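Local coordinates for protein uncharacterized ACR, COG1565 superfamily (Burkholderia thailandensis, PDB 4F3N) that probably acts as an S-adenosylmethionine-dependent methyltransferase, perhaps methylating arginines of proteins symmetrically, though its substrate is not established, at residues Gly213-Val216 and Leu217-Met220; Ala277-Ala280 and Phe281-Val285. All coordinates share one frame; numbering follows the deposited sequence.

Contact 1 of 2, residues Gly213-Val216 and Leu217-Met220; sequences GNEV and LDAM. With EDO (1,2-ethanediol), chain D.
Glu215 and Asp218 meet through an unequal contact: carboxylate oxygen OD2 of Asp218 lies 3.4 Å from CA of Glu215, over the root of that side chain, whereas the two acid ends stay apart, OE1 of Glu215 to OD2 of Asp218 measuring 4.0 Å. Their carboxylate planes are turned 62° against each other. Asp218 reaches back because its CG stands between its own backbone N and carbonyl carbon (chi1 65°). The chain bends at Glu215, after the strand. Waters bridge this buried acid pair. One lies 2.9 Å from O of Glu215 and 2.9 Å from OD1 of Asp218; a second sits 2.8 Å from OE1 of Glu215 and makes a weak, longer link to OD2 of Asp218. OE1 of Glu215 also hydrogen-bonds Thr113, which like Asn214 belongs to the S-adenosylhomocysteine site; here, with no S-adenosylhomocysteine bound, Asn214 ND2 donates to O2 of a 1,2-ethanediol, probably from the crystallisation liquor, at 3.0 Å.

Packing is closer around O of Val216. N of Ala219 donates to it at 3.3 Å, from above the carbonyl plane, closing the 3-10 turn. CG of Met220 comes within 3.4 Å of the same Val216 oxygen, and its extended chain then runs past this carbonyl, so that the terminal methyl faces Val216 only loosely.

The central sheet has strand order 3-2-1-4-5-7-6, as in class I methyltransferases; strand 210-214 is its fourth, with Asn214 of the cofactor site at its end. This strand pairs with strand 293-298, Asp298 accepts from the backbone N of Asp218, and Leu217 packs against strands 293-298 and 336-342 as well as helix 276-288.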
loop_
_atom_site.group_PDB
_atom_site.type_symbol
_atom_site.label_atom_id
_atom_site.label_comp_id
_atom_site.label_asym_id
_atom_site.label_seq_id
_atom_site.Cartn_x
_atom_site.Cartn_y
_atom_site.Cartn_z
ATOM N N GLY A 213 -3.745 2.501 6.436
ATOM C CA GLY A 213 -3.272 2.517 5.050
ATOM C C GLY A 213 -3.073 1.075 4.618
ATOM O O GLY A 213 -2.038 0.487 4.903
ATOM N N ASN A 214 -4.078 0.506 3.953
ATOM C CA ASN A 214 -4.070 -0.871 3.544
ATOM C C ASN A 214 -3.717 -1.022 2.071
ATOM O O ASN A 214 -4.487 -0.581 1.228
ATOM C CB ASN A 214 -5.479 -1.367 3.768
ATOM C CG ASN A 214 -5.644 -2.790 3.436
ATOM O OD1 ASN A 214 -4.779 -3.630 3.720
ATOM N ND2 ASN A 214 -6.855 -3.109 2.868
ATOM N N GLU A 215 -2.570 -1.622 1.767
ATOM C CA GLU A 215 -2.079 -1.692 0.402
ATOM C C GLU A 215 -2.068 -0.351 -0.334
ATOM O O GLU A 215 -2.453 -0.280 -1.520
ATOM C CB GLU A 215 -2.892 -2.759 -0.352
ATOM C CG GLU A 215 -2.446 -4.137 0.055
ATOM C CD GLU A 215 -3.085 -5.224 -0.788
ATOM O OE1 GLU A 215 -2.740 -5.296 -1.949
ATOM O OE2 GLU A 215 -3.972 -5.902 -0.270
ATOM N N VAL A 216 -1.627 0.706 0.349
ATOM C CA VAL A 216 -1.453 1.985 -0.300
ATOM C C VAL A 216 0.007 2.341 -0.526
ATOM O O VAL A 216 0.310 2.994 -1.544
ATOM C CB VAL A 216 -2.202 3.142 0.421
ATOM C CG1 VAL A 216 -3.708 2.854 0.434
ATOM C CG2 VAL A 216 -1.736 3.345 1.830
ATOM N N LEU A 217 0.911 1.899 0.344
ATOM C CA LEU A 217 2.333 2.202 0.170
ATOM C C LEU A 217 2.904 1.562 -1.088
ATOM O O LEU A 217 3.746 2.206 -1.810
ATOM C CB LEU A 217 3.136 1.790 1.389
ATOM C CG LEU A 217 2.829 2.518 2.716
ATOM C CD1 LEU A 217 3.684 1.908 3.823
ATOM C CD2 LEU A 217 2.991 4.054 2.671
ATOM N N ASP A 218 2.395 0.367 -1.421
ATOM C CA ASP A 218 2.889 -0.394 -2.568
ATOM C C ASP A 218 2.573 0.257 -3.911
ATOM O O ASP A 218 3.180 -0.116 -4.897
ATOM C CB ASP A 218 2.398 -1.845 -2.533
ATOM C CG ASP A 218 0.910 -1.964 -2.670
ATOM O OD1 ASP A 218 0.366 -1.384 -3.629
ATOM O OD2 ASP A 218 0.246 -2.633 -1.822
ATOM N N ALA A 219 1.662 1.229 -3.933
ATOM C CA ALA A 219 1.222 1.838 -5.223
ATOM C C ALA A 219 1.724 3.256 -5.365
ATOM O O ALA A 219 1.406 3.938 -6.345
ATOM C CB ALA A 219 -0.282 1.823 -5.336
ATOM N N MET A 220 2.539 3.682 -4.406
ATOM C CA MET A 220 3.178 4.996 -4.515
ATOM C C MET A 220 4.414 4.928 -5.426
ATOM O O MET A 220 5.120 3.916 -5.464
ATOM C CB MET A 220 3.488 5.530 -3.150
ATOM C CG MET A 220 2.187 5.742 -2.393
ATOM S SD MET A 220 2.371 6.439 -0.775
ATOM C CE MET A 220 0.680 6.475 -0.198
HETATM C C1 EDO D . -8.188 -8.196 3.070
HETATM O O1 EDO D . -6.941 -8.683 2.650
HETATM C C2 EDO D . -7.993 -6.758 3.495
HETATM O O2 EDO D . -7.757 -5.897 2.371
HETATM O O HOH W 1 -2.486 -1.520 -4.154
HETATM O O HOH W 2 -1.579 -4.134 -4.167
#

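Contact 2 of 2, residues Ala277-Ala280 and Phe281-Val285; sequences AAVA and FVRTV
The carbonyl oxygen of Ala280 is gripped twice by Thr284, one turn further along the helix. Backbone N of Thr284 donates to O of Ala280 at 3.0 Å, and hydroxyl OG1 of Thr284 donates to it at 2.9 Å, the two donors arriving from opposite faces of the carbonyl plane. The hydroxyl is brought there by a chi1 of -60°, which sets OG1 opposite the carbonyl carbon of Thr284. Ordinary i to i+4 bonds precede this pair, among them N of Arg283 to O of Val279 at 2.9 Å.

On another flank, methyl CG1 of Val279 stands over one face of the Arg283 guanidinium, 3.8 Å above its plane and displaced toward the rim, while CG of Arg283 touches O of Val279 at 3.3 Å. Val279, Val282 and Arg283 also touch helix 343-352 at Ala345 or Ala349, while Phe281 meets the ring of Phe144 and Phe296 of strand 293-298.

The chemistry implies a two-sided helix: on the exposed side Thr284 keeps its hydroxyl bonded within the helix and Arg283 lays an apolar stem along the backbone, whereas Phe281, Val282 and Val285 present hydrocarbon to the protein interior.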
loop_
_atom_site.group_PDB
_atom_site.type_symbol
_atom_site.label_atom_id
_atom_site.label_comp_id
_atom_site.label_asym_id
_atom_site.label_seq_id
_atom_site.Cartn_x
_atom_site.Cartn_y
_atom_site.Cartn_z
ATOM N N ALA A 277 8.680 8.326 -2.347
ATOM C CA ALA A 277 7.314 8.847 -2.245
ATOM C C ALA A 277 6.610 8.266 -1.035
ATOM O O ALA A 277 5.894 8.964 -0.327
ATOM C CB ALA A 277 6.503 8.579 -3.504
ATOM N N ALA A 278 6.782 6.978 -0.825
ATOM C CA ALA A 278 6.217 6.336 0.374
ATOM C C ALA A 278 6.792 6.861 1.666
ATOM O O ALA A 278 6.076 7.040 2.667
ATOM C CB ALA A 278 6.367 4.809 0.288
ATOM N N VAL A 279 8.108 7.047 1.687
ATOM C CA VAL A 279 8.770 7.650 2.824
ATOM C C VAL A 279 8.195 9.057 3.135
ATOM O O VAL A 279 7.890 9.394 4.305
ATOM C CB VAL A 279 10.338 7.625 2.634
ATOM C CG1 VAL A 279 11.032 8.601 3.567
ATOM C CG2 VAL A 279 10.850 6.204 2.861
ATOM N N ALA A 280 8.038 9.873 2.090
ATOM C CA ALA A 280 7.524 11.224 2.195
ATOM C C ALA A 280 6.149 11.158 2.786
ATOM O O ALA A 280 5.803 11.955 3.664
ATOM C CB ALA A 280 7.462 11.883 0.824
ATOM N N PHE A 281 5.370 10.176 2.316
ATOM C CA PHE A 281 3.984 9.998 2.811
ATOM C C PHE A 281 3.913 9.632 4.275
ATOM O O PHE A 281 3.153 10.231 5.030
ATOM C CB PHE A 281 3.291 8.933 1.970
ATOM C CG PHE A 281 1.884 8.606 2.414
ATOM C CD1 PHE A 281 0.840 9.485 2.168
ATOM C CD2 PHE A 281 1.608 7.426 3.061
ATOM C CE1 PHE A 281 -0.449 9.197 2.597
ATOM C CE2 PHE A 281 0.294 7.118 3.454
ATOM C CZ PHE A 281 -0.716 8.002 3.225
ATOM N N VAL A 282 4.728 8.676 4.700
ATOM C CA VAL A 282 4.755 8.266 6.098
ATOM C C VAL A 282 5.244 9.402 7.003
ATOM O O VAL A 282 4.673 9.639 8.068
ATOM C CB VAL A 282 5.539 6.973 6.288
ATOM C CG1 VAL A 282 5.765 6.612 7.793
ATOM C CG2 VAL A 282 4.794 5.858 5.563
ATOM N N ARG A 283 6.241 10.170 6.545
ATOM C CA ARG A 283 6.642 11.334 7.318
ATOM C C ARG A 283 5.470 12.270 7.505
ATOM O O ARG A 283 5.293 12.785 8.599
ATOM C CB ARG A 283 7.793 12.071 6.648
ATOM C CG ARG A 283 9.095 11.296 6.693
ATOM C CD ARG A 283 10.184 12.102 6.010
ATOM N NE ARG A 283 11.493 11.475 6.130
ATOM C CZ ARG A 283 12.556 11.782 5.388
ATOM N NH1 ARG A 283 12.495 12.725 4.447
ATOM N NH2 ARG A 283 13.711 11.165 5.613
ATOM N N THR A 284 4.730 12.538 6.432
ATOM C CA THR A 284 3.632 13.500 6.468
ATOM C C THR A 284 2.543 13.005 7.413
ATOM O O THR A 284 2.017 13.763 8.199
ATOM C CB THR A 284 3.061 13.756 5.053
ATOM O OG1 THR A 284 4.122 14.294 4.215
ATOM C CG2 THR A 284 1.875 14.657 5.091
ATOM N N VAL A 285 2.197 11.727 7.313
ATOM C CA VAL A 285 1.197 11.146 8.232
ATOM C C VAL A 285 1.592 11.220 9.698
ATOM O O VAL A 285 0.786 11.578 10.568
ATOM C CB VAL A 285 0.902 9.684 7.835
ATOM C CG1 VAL A 285 -0.025 9.009 8.872
ATOM C CG2 VAL A 285 0.325 9.667 6.421
#

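In the fold
Contact 1 and contact 2 follow one another along the chain and touch directly, their centres about 11 Å apart. The joint is apolar: Met220 CE approaches Phe281 CD2 at 3.5 Å, CD2 of Leu217 reaches the same ring atom at 3.7 Å, and Leu217 CD2 also meets Val282 CG2 at 3.9 Å. Helix 276-288 thus backs the loop through the side chains of Leu217 and Met220, while the polar side of that loop borders the S-adenosylhomocysteine site of Thr113 and Asn214. Contact 2 probably stands behind the pocket and does not line it, since the Phe281 side chain lies about 10 Å from that of Asn214.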